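Dihydropteroate synthase (Burkholderia cenocepacia, PDB 2Y5S) probably catalyses the condensation of 4-aminobenzoate with (7,8-dihydropterin-6-yl)methyl diphosphate, giving 7,8-dihydropteroate on the way to folate. Local coordinates at residues C13-L18 and P95-L100; G139-C144 and A187-V192; L7-Q12 and D222-P227. All coordinates share one frame; numbering follows the deposited sequence. Where two conformers were deposited one is given.

All three contacts lie at the N-terminal ends of the barrel strands of the TIM barrel. Interaction 1 holds the hairpin of strands 11-13 and 16-18, and interaction 3 the chain leading into it; they fix these to the loops before strands 100-103 and 229-230. Interaction 2 belongs to the barrel wall itself and pairs strands 142-146 and 190-193. It is largely buried and rests on direct hydrogen bonds. Interaction 1 is also mostly buried, but its polar links across the contact run through water. Interaction 3 is only partly buried and is proline packing with an exposed arginine. Backbone bonds join the three: G14 to N140, L18 to L11, Q12 to E188 and V192 to P227.

Interaction 1 (C13-L18 and P95-L100)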
ATOM      1  N   CYS B  13      27.012   3.443  -7.085  1.00 24.64           N
ATOM      2  CA  CYS B  13      26.883   2.535  -5.955  1.00 24.12           C
ATOM      3  C   CYS B  13      27.907   1.426  -6.040  1.00 24.08           C
ATOM      4  O   CYS B  13      27.577   0.256  -6.208  1.00 23.48           O
ATOM      5  CB  CYS B  13      25.456   1.979  -5.881  1.00 23.40           C
ATOM      6  SG  CYS B  13      25.054   1.159  -4.342  1.00 25.08           S
ATOM      7  N   GLY B  14      29.168   1.821  -5.925  1.00 24.88           N
ATOM      8  CA  GLY B  14      30.280   0.884  -5.963  1.00 25.77           C
ATOM      9  C   GLY B  14      30.380   0.217  -7.320  1.00 26.62           C
ATOM     10  O   GLY B  14      30.657   0.878  -8.308  1.00 26.91           O
ATOM     11  N   ARG B  15      30.143  -1.092  -7.367  1.00 26.63           N
ATOM     12  CA  ARG B  15      30.219  -1.831  -8.633  1.00 28.44           C
ATOM     13  C   ARG B  15      29.063  -1.477  -9.562  1.00 28.53           C
ATOM     14  O   ARG B  15      29.109  -1.803 -10.729  1.00 29.08           O
ATOM     15  CB  ARG B  15      30.173  -3.347  -8.397  1.00 28.94           C
ATOM     16  CG  ARG B  15      31.397  -3.954  -7.763  1.00 30.15           C
ATOM     17  CD  ARG B  15      31.122  -5.411  -7.408  1.00 30.51           C
ATOM     18  NE  ARG B  15      30.190  -5.542  -6.275  1.00 27.79           N
ATOM     19  CZ  ARG B  15      29.641  -6.691  -5.878  1.00 27.11           C
ATOM     20  NH1 ARG B  15      29.892  -7.826  -6.528  1.00 27.47           N
ATOM     21  NH2 ARG B  15      28.823  -6.710  -4.831  1.00 25.67           N
ATOM     22  N   PHE B  16      28.024  -0.830  -9.031  1.00 27.14           N
ATOM     23  CA  PHE B  16      26.775  -0.652  -9.748  1.00 27.39           C
ATOM     24  C   PHE B  16      26.487   0.822  -9.985  1.00 27.69           C
ATOM     25  O   PHE B  16      26.898   1.670  -9.198  1.00 28.11           O
ATOM     26  CB  PHE B  16      25.636  -1.287  -8.938  1.00 25.62           C
ATOM     27  CG  PHE B  16      25.897  -2.706  -8.568  1.00 25.77           C
ATOM     28  CD1 PHE B  16      25.586  -3.732  -9.457  1.00 27.73           C
ATOM     29  CD2 PHE B  16      26.511  -3.024  -7.359  1.00 25.54           C
ATOM     30  CE1 PHE B  16      25.858  -5.050  -9.149  1.00 29.16           C
ATOM     31  CE2 PHE B  16      26.776  -4.348  -7.029  1.00 26.67           C
ATOM     32  CZ  PHE B  16      26.455  -5.367  -7.931  1.00 28.58           C
ATOM     33  N   GLU B  17      25.845   1.101 -11.111  1.00 28.73           N
ATOM     34  CA  GLU B  17      25.278   2.403 -11.406  0.50 29.11           C
ATOM     35  C   GLU B  17      23.759   2.257 -11.290  1.00 28.31           C
ATOM     36  O   GLU B  17      23.094   1.744 -12.191  1.00 29.28           O
ATOM     37  CB  GLU B  17      25.689   2.861 -12.812  0.50 31.74           C
ATOM     38  CG  GLU B  17      27.209   2.968 -13.026  0.50 33.24           C
ATOM     39  CD  GLU B  17      27.588   3.356 -14.451  0.50 36.58           C
ATOM     40  OE1 GLU B  17      27.428   2.521 -15.363  0.50 38.65           O
ATOM     41  OE2 GLU B  17      28.063   4.492 -14.659  0.50 37.85           O
ATOM     42  N   LEU B  18      23.205   2.665 -10.161  1.00 26.51           N
ATOM     43  CA  LEU B  18      21.764   2.517  -9.968  1.00 25.81           C
ATOM     44  C   LEU B  18      20.977   3.656 -10.634  1.00 26.21           C
ATOM     45  O   LEU B  18      21.295   4.837 -10.446  1.00 26.45           O
ATOM     46  CB  LEU B  18      21.441   2.443  -8.476  1.00 24.05           C
ATOM     47  CG  LEU B  18      22.114   1.302  -7.718  1.00 23.55           C
ATOM     48  CD1 LEU B  18      21.724   1.426  -6.248  1.00 23.28           C
ATOM     49  CD2 LEU B  18      21.759  -0.087  -8.287  1.00 23.22           C
ATOM     50  N   PRO B  95      30.093 -12.400  -4.695  1.00 36.84           N
ATOM     51  CA  PRO B  95      29.902 -13.116  -5.952  1.00 37.73           C
ATOM     52  C   PRO B  95      28.474 -13.034  -6.516  1.00 36.82           C
ATOM     53  O   PRO B  95      28.305 -13.157  -7.723  1.00 37.13           O
ATOM     54  CB  PRO B  95      30.281 -14.561  -5.595  1.00 39.69           C
ATOM     55  CG  PRO B  95      31.239 -14.432  -4.484  1.00 39.85           C
ATOM     56  CD  PRO B  95      30.743 -13.253  -3.683  1.00 37.82           C
ATOM     57  N   LEU B  96      27.468 -12.780  -5.668  1.00 34.93           N
ATOM     58  CA  LEU B  96      26.080 -12.723  -6.127  1.00 34.03           C
ATOM     59  C   LEU B  96      25.742 -11.516  -7.029  1.00 32.96           C
ATOM     60  O   LEU B  96      24.670 -11.475  -7.622  1.00 31.79           O
ATOM     61  CB  LEU B  96      25.109 -12.776  -4.935  1.00 33.35           C
ATOM     62  CG  LEU B  96      25.132 -14.053  -4.082  1.00 33.81           C
ATOM     63  CD1 LEU B  96      24.142 -13.952  -2.933  1.00 31.62           C
ATOM     64  CD2 LEU B  96      24.860 -15.298  -4.926  1.00 36.13           C
ATOM     65  N   ASN B  97      26.653 -10.549  -7.131  1.00 32.62           N
ATOM     66  CA  ASN B  97      26.469  -9.387  -7.999  0.50 31.99           C
ATOM     67  C   ASN B  97      25.158  -8.653  -7.706  1.00 30.14           C
ATOM     68  O   ASN B  97      24.374  -8.387  -8.597  1.00 30.88           O
ATOM     69  CB  ASN B  97      26.583  -9.799  -9.477  0.50 33.56           C
ATOM     70  CG  ASN B  97      27.946 -10.407  -9.806  0.50 35.23           C
ATOM     71  OD1 ASN B  97      28.928 -10.147  -9.119  0.50 36.41           O
ATOM     72  ND2 ASN B  97      28.004 -11.221 -10.854  0.50 38.38           N
ATOM     73  N   VAL B  98      24.950  -8.347  -6.426  1.00 28.23           N
ATOM     74  CA  VAL B  98      23.827  -7.539  -5.962  0.50 26.95           C
ATOM     75  C   VAL B  98      24.391  -6.469  -5.020  1.00 25.64           C
ATOM     76  O   VAL B  98      25.277  -6.740  -4.221  1.00 25.50           O
ATOM     77  CB  VAL B  98      22.734  -8.400  -5.260  0.50 26.99           C
ATOM     78  CG1 VAL B  98      23.303  -9.155  -4.078  0.50 27.69           C
ATOM     79  CG2 VAL B  98      21.562  -7.547  -4.829  0.50 26.00           C
ATOM     80  N   PRO B  99      23.917  -5.218  -5.153  1.00 24.68           N
ATOM     81  CA  PRO B  99      24.522  -4.216  -4.279  1.00 23.50           C
ATOM     82  C   PRO B  99      24.513  -4.601  -2.789  1.00 23.07           C
ATOM     83  O   PRO B  99      23.484  -5.034  -2.248  1.00 20.98           O
ATOM     84  CB  PRO B  99      23.678  -2.969  -4.538  1.00 23.11           C
ATOM     85  CG  PRO B  99      23.199  -3.135  -5.986  1.00 23.11           C
ATOM     86  CD  PRO B  99      23.073  -4.614  -6.212  1.00 24.15           C
ATOM     87  N   LEU B 100      25.683  -4.462  -2.165  1.00 23.08           N
ATOM     88  CA  LEU B 100      25.878  -4.733  -0.756  1.00 23.17           C
ATOM     89  C   LEU B 100      26.033  -3.415   0.003  1.00 22.34           C
ATOM     90  O   LEU B 100      27.031  -2.711  -0.151  1.00 21.97           O
ATOM     91  CB  LEU B 100      27.115  -5.620  -0.540  1.00 24.05           C
ATOM     92  CG  LEU B 100      27.110  -6.985  -1.245  1.00 25.49           C
ATOM     93  CD1 LEU B 100      28.337  -7.826  -0.873  1.00 26.39           C
ATOM     94  CD2 LEU B 100      25.821  -7.758  -0.959  1.00 24.85           C
TER
HETATM   95  O   HOH W   1      26.973  -8.963  -4.322  1.00 13.38           O
HETATM   96  O   HOH W   2      31.681  -8.815  -8.530  1.00 32.31           O
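The F16 ring lies on P99 and so joins the N-terminal beta hairpin to the TIM barrel, at the loop before strand 100-103. The hairpin is made of strands 11-13 and 16-18. A type II' turn from C13 to F16 links them, with G14 at its first inner position in a positive-phi conformation. C13 and F16 exchange two backbone hydrogen bonds across the turn.

The apolar contacts centre on the F16 ring. P99 CD stands over the middle of one face, 3.8 Å from the F16 ring centroid and 9° off its normal, which is a CH-pi contact. P99 CG covers the rim of the same face, 3.6 Å from F16 CD2. The opposite face carries R15 CB. F16 CZ in turn sits under the R15 guanidinium, 3.9 Å from its plane. The ring is thus held between a proline and its own neighbour in sequence. L18 CD2 adds to the apolar patch at 4.1 Å from P99 CG. L62 of strand 62-66 packs on both L18 and P99.

The polar contacts belong to R15. Its chain bends at chi3 (-71°), and this goes with the guanidinium lying over F16 CZ. NH1 bonds directly to R94 O, and NH2 forms a salt bridge with D119, whose carboxylate also takes the backbone N of L100. No direct hydrogen bond crosses between 13-18 and 95-100; two waters do the work. In one of two N97 conformers, the amide is turned 71° from the guanidinium plane, and water 2 links R15 NH1 to N97 OD1. Water 1 does not depend on that side chain: it accepts from R15 NH2 and from V98 N, each at 3.0 Å.

Interaction 2 (G139-C144 and A187-V192); sequences GNSGLC and AERICV
R189 turns its NE and NH2 edge to S141, where strands 142-146 and 190-193 of the TIM barrel begin to pair. This is the tight part. R189 NE donates to S141 O at 2.8 Å, nearly straight (164°). R189 NH2 bonds to the same S141 O at 3.2 Å and to S141 OG at 3.0 Å. Both are bent (about 135°), consistent with one hydrogen shared between the two oxygens. Chi1 (55°) sets S141 OG between the backbone N and the carbonyl carbon. L143 CD1 covers one guanidinium face; G139 O lies over the other.

The strands run parallel. L143 N donates to R189 O at 2.7 Å, and C191 N to L143 O at 2.9 Å. C144 and C191 share a face of the sheet, with C144 CB 3.5 Å from C191 SG. C144 also touches the bound 7,8-dihydropteroate.

G139 and N140 are exposed. G139 O still lies against R189; the loose part is the N140 side chain, which starts away from 187-192.

R189 NH2 also donates to V136 O and NH1 to R137 O. This links the end of helix 132-136 to the lead-ins of both strands. A positive charge buried among carbonyls is probably stabilised by them.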
ATOM      1  N   GLY B 139      37.132   6.302  -3.951  1.00 30.79           N
ATOM      2  CA  GLY B 139      36.481   5.199  -4.621  1.00 30.58           C
ATOM      3  C   GLY B 139      35.103   5.593  -5.095  1.00 29.91           C
ATOM      4  O   GLY B 139      34.804   6.781  -5.254  1.00 28.84           O
ATOM      5  N   ASN B 140      34.268   4.586  -5.311  1.00 29.45           N
ATOM      6  CA  ASN B 140      32.976   4.771  -5.942  1.00 29.59           C
ATOM      7  C   ASN B 140      31.764   4.277  -5.179  1.00 27.13           C
ATOM      8  O   ASN B 140      30.685   4.190  -5.745  1.00 25.63           O
ATOM      9  CB  ASN B 140      32.989   4.114  -7.319  1.00 31.47           C
ATOM     10  CG  ASN B 140      33.149   5.121  -8.394  1.00 36.34           C
ATOM     11  OD1 ASN B 140      32.156   5.570  -8.969  1.00 43.87           O
ATOM     12  ND2 ASN B 140      34.382   5.565  -8.622  1.00 38.25           N
ATOM     13  N   SER B 141      31.935   3.958  -3.904  1.00 26.04           N
ATOM     14  CA  SER B 141      30.828   3.435  -3.119  1.00 24.55           C
ATOM     15  C   SER B 141      29.697   4.455  -3.064  1.00 23.78           C
ATOM     16  O   SER B 141      29.928   5.667  -3.066  1.00 23.84           O
ATOM     17  CB  SER B 141      31.271   3.073  -1.706  1.00 23.85           C
ATOM     18  OG  SER B 141      31.893   4.168  -1.057  1.00 23.26           O
ATOM     19  N   GLY B 142      28.475   3.948  -3.042  1.00 22.59           N
ATOM     20  CA  GLY B 142      27.332   4.758  -2.668  1.00 21.92           C
ATOM     21  C   GLY B 142      27.419   5.098  -1.186  1.00 21.33           C
ATOM     22  O   GLY B 142      28.030   4.366  -0.393  1.00 21.16           O
ATOM     23  N   LEU B 143      26.818   6.222  -0.819  1.00 20.79           N
ATOM     24  CA  LEU B 143      26.830   6.690   0.554  1.00 20.39           C
ATOM     25  C   LEU B 143      25.470   7.231   0.902  1.00 20.09           C
ATOM     26  O   LEU B 143      24.984   8.156   0.240  1.00 20.77           O
ATOM     27  CB  LEU B 143      27.859   7.802   0.732  1.00 20.60           C
ATOM     28  CG  LEU B 143      29.312   7.521   0.339  1.00 20.07           C
ATOM     29  CD1 LEU B 143      30.117   8.821   0.339  1.00 19.80           C
ATOM     30  CD2 LEU B 143      29.903   6.509   1.300  1.00 19.26           C
ATOM     31  N   CYS B 144      24.855   6.669   1.935  1.00 19.38           N
ATOM     32  CA  CYS B 144      23.580   7.192   2.412  1.00 18.99           C
ATOM     33  C   CYS B 144      23.800   7.941   3.719  1.00 18.34           C
ATOM     34  O   CYS B 144      24.161   7.346   4.739  1.00 18.03           O
ATOM     35  CB  CYS B 144      22.562   6.101   2.633  1.00 18.62           C
ATOM     36  SG  CYS B 144      20.970   6.742   3.252  1.00 20.90           S
ATOM     37  N   ALA B 187      28.964  14.073  -6.149  1.00 27.27           N
ATOM     38  CA  ALA B 187      27.548  14.178  -5.772  1.00 26.13           C
ATOM     39  C   ALA B 187      26.711  12.968  -6.156  1.00 25.11           C
ATOM     40  O   ALA B 187      25.748  12.633  -5.457  1.00 23.84           O
ATOM     41  CB  ALA B 187      26.930  15.427  -6.391  1.00 27.04           C
ATOM     42  N   GLU B 188      27.065  12.320  -7.261  1.00 25.35           N
ATOM     43  CA  GLU B 188      26.307  11.157  -7.732  1.00 25.50           C
ATOM     44  C   GLU B 188      26.444   9.890  -6.853  1.00 23.12           C
ATOM     45  O   GLU B 188      25.649   8.963  -6.981  1.00 22.59           O
ATOM     46  CB  GLU B 188      26.637  10.839  -9.205  1.00 27.32           C
ATOM     47  CG  GLU B 188      28.099  10.879  -9.554  1.00 32.65           C
ATOM     48  CD  GLU B 188      28.549  12.228 -10.161  1.00 37.34           C
ATOM     49  OE1 GLU B 188      28.642  13.244  -9.431  1.00 36.96           O
ATOM     50  OE2 GLU B 188      28.814  12.258 -11.385  1.00 43.93           O
ATOM     51  N   ARG B 189      27.426   9.859  -5.951  1.00 22.34           N
ATOM     52  CA  ARG B 189      27.597   8.740  -5.010  1.00 20.98           C
ATOM     53  C   ARG B 189      26.722   8.868  -3.762  1.00 20.30           C
ATOM     54  O   ARG B 189      26.699   7.966  -2.923  1.00 19.54           O
ATOM     55  CB  ARG B 189      29.057   8.660  -4.553  1.00 21.72           C
ATOM     56  CG  ARG B 189      30.077   8.276  -5.643  1.00 22.06           C
ATOM     57  CD  ARG B 189      31.499   8.448  -5.128  1.00 23.53           C
ATOM     58  NE  ARG B 189      31.701   7.620  -3.944  1.00 22.35           N
ATOM     59  CZ  ARG B 189      32.662   7.761  -3.035  1.00 24.01           C
ATOM     60  NH1 ARG B 189      33.579   8.720  -3.128  1.00 23.12           N
ATOM     61  NH2 ARG B 189      32.689   6.920  -2.000  1.00 24.21           N
ATOM     62  N   ILE B 190      26.015   9.989  -3.632  1.00 20.22           N
ATOM     63  CA  ILE B 190      25.324  10.335  -2.396  1.00 19.74           C
ATOM     64  C   ILE B 190      23.812  10.193  -2.530  1.00 19.38           C
ATOM     65  O   ILE B 190      23.195  10.698  -3.473  1.00 20.35           O
ATOM     66  CB  ILE B 190      25.663  11.789  -1.945  1.00 20.06           C
ATOM     67  CG1 ILE B 190      27.186  11.948  -1.739  1.00 21.62           C
ATOM     68  CG2 ILE B 190      24.924  12.144  -0.630  1.00 20.31           C
ATOM     69  CD1 ILE B 190      27.692  13.405  -1.682  1.00 20.96           C
ATOM     70  N   CYS B 191      23.220   9.495  -1.570  1.00 19.02           N
ATOM     71  CA  CYS B 191      21.784   9.541  -1.359  1.00 18.78           C
ATOM     72  C   CYS B 191      21.534   9.979   0.065  1.00 17.98           C
ATOM     73  O   CYS B 191      22.464  10.026   0.875  1.00 18.47           O
ATOM     74  CB  CYS B 191      21.119   8.204  -1.643  1.00 18.59           C
ATOM     75  SG  CYS B 191      21.578   6.833  -0.600  1.00 22.02           S
ATOM     76  N   VAL B 192      20.296  10.368   0.349  1.00 17.56           N
ATOM     77  CA  VAL B 192      19.937  10.879   1.668  1.00 17.36           C
ATOM     78  C   VAL B 192      18.713  10.155   2.218  1.00 17.02           C
ATOM     79  O   VAL B 192      17.903   9.579   1.467  1.00 16.99           O
ATOM     80  CB  VAL B 192      19.632  12.375   1.613  1.00 18.43           C
ATOM     81  CG1 VAL B 192      20.841  13.158   1.077  1.00 18.89           C
ATOM     82  CG2 VAL B 192      18.367  12.637   0.766  1.00 18.88           C
TER

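Interaction 3 (L7-Q12 and D222-P227); sequences LPAPLQ and DGRAYP
The backbone from L7 to L11 runs at 68° to that from R224 to P227, and the two come nearest where P8 CA and P227 CA are 5.4 Å apart. A9 is central to the side-chain packing. Its CB points into the loop and rests 3.5 Å from A225 O and 3.7 Å from R224 CD. A9 O meets the P227 ring, with P227 CB at 3.4 Å. This carbonyl is buried by the contact and has no polar partner in the model. P8 CB and L11 CD1 touch the same proline more loosely.

R224 bends at chi2 (-130°) and again at chi3, and this lays its guanidinium over A9 CA and P10 CD. Both meet the same face of the group. A crystal neighbour also touches R224 and may influence this pose. P10 and R224 cross at about a right angle. R224 NH1 comes within 2.8 Å of L7 O, which sits at the guanidinium edge. Water 3 bridges the segments: it accepts from A9 N at 2.9 Å and donates to A225 O at 2.6 Å.

The base of R224 is held within its own loop. D222 OD1 accepts from R224 N at 2.9 Å, an Asx turn, with the donor 45° out of the carboxylate plane. R220 touches A9 and P227, and its NH1 bonds to P10 O.

L11 and P227 both pack on C191, and P227 has a backbone bond to V192. The N-terminal segment therefore reaches strand 190-193 together with the loop before strand 229-230. Here it helps to close the N-terminal end of the TIM barrel, as the N-terminal hairpin does in other DHPS enzymes.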
ATOM      1  N   LEU B   7      11.270  10.989 -11.541  1.00 42.49           N
ATOM      2  CA  LEU B   7      12.372  10.049 -11.720  1.00 39.25           C
ATOM      3  C   LEU B   7      13.545  10.434 -10.801  1.00 35.79           C
ATOM      4  O   LEU B   7      14.263  11.399 -11.093  1.00 35.43           O
ATOM      5  CB  LEU B   7      12.799  10.016 -13.193  1.00 41.53           C
ATOM      6  CG  LEU B   7      13.066   8.638 -13.817  1.00 42.26           C
ATOM      7  CD1 LEU B   7      14.266   7.972 -13.171  1.00 40.54           C
ATOM      8  CD2 LEU B   7      11.810   7.738 -13.747  1.00 43.23           C
ATOM      9  N   PRO B   8      13.738   9.685  -9.683  1.00 31.01           N
ATOM     10  CA  PRO B   8      14.872   9.973  -8.792  1.00 28.92           C
ATOM     11  C   PRO B   8      16.199   9.987  -9.539  1.00 28.07           C
ATOM     12  O   PRO B   8      16.398   9.206 -10.482  1.00 27.85           O
ATOM     13  CB  PRO B   8      14.843   8.818  -7.782  1.00 26.72           C
ATOM     14  CG  PRO B   8      13.434   8.292  -7.832  1.00 27.58           C
ATOM     15  CD  PRO B   8      12.978   8.502  -9.236  1.00 29.97           C
ATOM     16  N   ALA B   9      17.091  10.871  -9.109  1.00 27.13           N
ATOM     17  CA  ALA B   9      18.404  11.005  -9.709  1.00 27.35           C
ATOM     18  C   ALA B   9      19.217   9.723  -9.484  1.00 25.37           C
ATOM     19  O   ALA B   9      19.027   9.042  -8.477  1.00 24.57           O
ATOM     20  CB  ALA B   9      19.129  12.208  -9.112  1.00 27.15           C
ATOM     21  N   PRO B  10      20.123   9.395 -10.413  1.00 25.88           N
ATOM     22  CA  PRO B  10      20.901   8.167 -10.287  1.00 24.91           C
ATOM     23  C   PRO B  10      21.882   8.146  -9.108  1.00 23.74           C
ATOM     24  O   PRO B  10      22.297   9.198  -8.598  1.00 22.51           O
ATOM     25  CB  PRO B  10      21.666   8.094 -11.614  1.00 26.53           C
ATOM     26  CG  PRO B  10      21.780   9.506 -12.055  1.00 29.17           C
ATOM     27  CD  PRO B  10      20.493  10.156 -11.621  1.00 28.68           C
ATOM     28  N   LEU B  11      22.246   6.928  -8.711  1.00 22.80           N
ATOM     29  CA  LEU B  11      23.173   6.713  -7.625  1.00 22.81           C
ATOM     30  C   LEU B  11      24.363   5.851  -8.065  1.00 23.57           C
ATOM     31  O   LEU B  11      24.203   4.691  -8.427  1.00 23.92           O
ATOM     32  CB  LEU B  11      22.444   6.044  -6.458  1.00 21.16           C
ATOM     33  CG  LEU B  11      23.259   5.925  -5.162  1.00 21.54           C
ATOM     34  CD1 LEU B  11      23.630   7.314  -4.632  1.00 19.17           C
ATOM     35  CD2 LEU B  11      22.490   5.089  -4.083  1.00 20.38           C
ATOM     36  N   GLN B  12      25.559   6.415  -8.019  1.00 24.97           N
ATOM     37  CA  GLN B  12      26.771   5.617  -8.199  1.00 26.06           C
ATOM     38  C   GLN B  12      26.939   4.761  -6.925  1.00 25.09           C
ATOM     39  O   GLN B  12      26.961   5.287  -5.827  1.00 24.86           O
ATOM     40  CB  GLN B  12      27.949   6.535  -8.463  1.00 27.76           C
ATOM     41  CG  GLN B  12      29.300   5.866  -8.525  1.00 30.45           C
ATOM     42  CD  GLN B  12      29.382   4.811  -9.596  1.00 33.69           C
ATOM     43  OE1 GLN B  12      28.944   5.026 -10.731  1.00 32.17           O
ATOM     44  NE2 GLN B  12      29.948   3.650  -9.243  1.00 36.28           N
ATOM     45  N   ASP B 222      23.651  19.748 -10.193  1.00 37.86           N
ATOM     46  CA  ASP B 222      22.887  19.736 -11.445  1.00 39.32           C
ATOM     47  C   ASP B 222      21.410  20.104 -11.263  1.00 38.92           C
ATOM     48  O   ASP B 222      20.640  20.033 -12.220  1.00 40.37           O
ATOM     49  CB  ASP B 222      22.992  18.369 -12.135  1.00 38.77           C
ATOM     50  CG  ASP B 222      22.318  17.256 -11.336  1.00 38.33           C
ATOM     51  OD1 ASP B 222      21.725  17.551 -10.275  1.00 39.00           O
ATOM     52  OD2 ASP B 222      22.399  16.080 -11.761  1.00 39.76           O
ATOM     53  N   GLY B 223      21.006  20.476 -10.048  1.00 37.91           N
ATOM     54  CA  GLY B 223      19.620  20.875  -9.773  1.00 37.94           C
ATOM     55  C   GLY B 223      18.677  19.737  -9.408  1.00 36.11           C
ATOM     56  O   GLY B 223      17.568  19.980  -8.924  1.00 36.38           O
ATOM     57  N   ARG B 224      19.090  18.495  -9.648  1.00 34.60           N
ATOM     58  CA  ARG B 224      18.281  17.357  -9.256  1.00 32.87           C
ATOM     59  C   ARG B 224      18.423  17.158  -7.754  1.00 30.61           C
ATOM     60  O   ARG B 224      19.519  17.287  -7.191  1.00 29.75           O
ATOM     61  CB  ARG B 224      18.731  16.064  -9.953  1.00 33.12           C
ATOM     62  CG  ARG B 224      18.293  15.876 -11.415  1.00 36.78           C
ATOM     63  CD  ARG B 224      17.665  14.480 -11.591  1.00 41.10           C
ATOM     64  NE  ARG B 224      18.160  13.729 -12.751  1.00 45.50           N
ATOM     65  CZ  ARG B 224      17.591  12.613 -13.218  1.00 46.02           C
ATOM     66  NH1 ARG B 224      16.508  12.108 -12.637  1.00 44.07           N
ATOM     67  NH2 ARG B 224      18.112  11.989 -14.271  1.00 47.80           N
ATOM     68  N   ALA B 225      17.324  16.793  -7.116  1.00 28.68           N
ATOM     69  CA  ALA B 225      17.360  16.402  -5.719  1.00 26.94           C
ATOM     70  C   ALA B 225      18.219  15.139  -5.544  1.00 25.33           C
ATOM     71  O   ALA B 225      18.211  14.242  -6.388  1.00 24.44           O
ATOM     72  CB  ALA B 225      15.941  16.173  -5.213  1.00 26.20           C
ATOM     73  N   TYR B 226      18.972  15.084  -4.450  1.00 24.38           N
ATOM     74  CA  TYR B 226      19.596  13.826  -4.013  1.00 22.47           C
ATOM     75  C   TYR B 226      18.513  12.730  -3.914  1.00 21.10           C
ATOM     76  O   TYR B 226      17.405  12.981  -3.416  1.00 21.42           O
ATOM     77  CB  TYR B 226      20.322  14.016  -2.677  1.00 21.69           C
ATOM     78  CG  TYR B 226      21.644  14.759  -2.801  1.00 22.18           C
ATOM     79  CD1 TYR B 226      22.805  14.099  -3.203  1.00 21.38           C
ATOM     80  CD2 TYR B 226      21.739  16.124  -2.522  1.00 24.45           C
ATOM     81  CE1 TYR B 226      24.017  14.775  -3.325  1.00 22.74           C
ATOM     82  CE2 TYR B 226      22.946  16.812  -2.658  1.00 24.47           C
ATOM     83  CZ  TYR B 226      24.080  16.133  -3.059  1.00 23.48           C
ATOM     84  OH  TYR B 226      25.275  16.798  -3.202  1.00 22.26           O
ATOM     85  N   PRO B 227      18.798  11.529  -4.442  1.00 20.32           N
ATOM     86  CA  PRO B 227      17.807  10.467  -4.322  1.00 18.97           C
ATOM     87  C   PRO B 227      17.634  10.041  -2.873  1.00 18.26           C
ATOM     88  O   PRO B 227      18.589  10.123  -2.084  1.00 18.13           O
ATOM     89  CB  PRO B 227      18.392   9.349  -5.169  1.00 19.40           C
ATOM     90  CG  PRO B 227      19.865   9.542  -5.062  1.00 19.62           C
ATOM     91  CD  PRO B 227      20.035  11.044  -5.083  1.00 20.67           C
TER
HETATM   92  O   HOH W   3      16.160  12.834  -7.233  1.00 12.33           O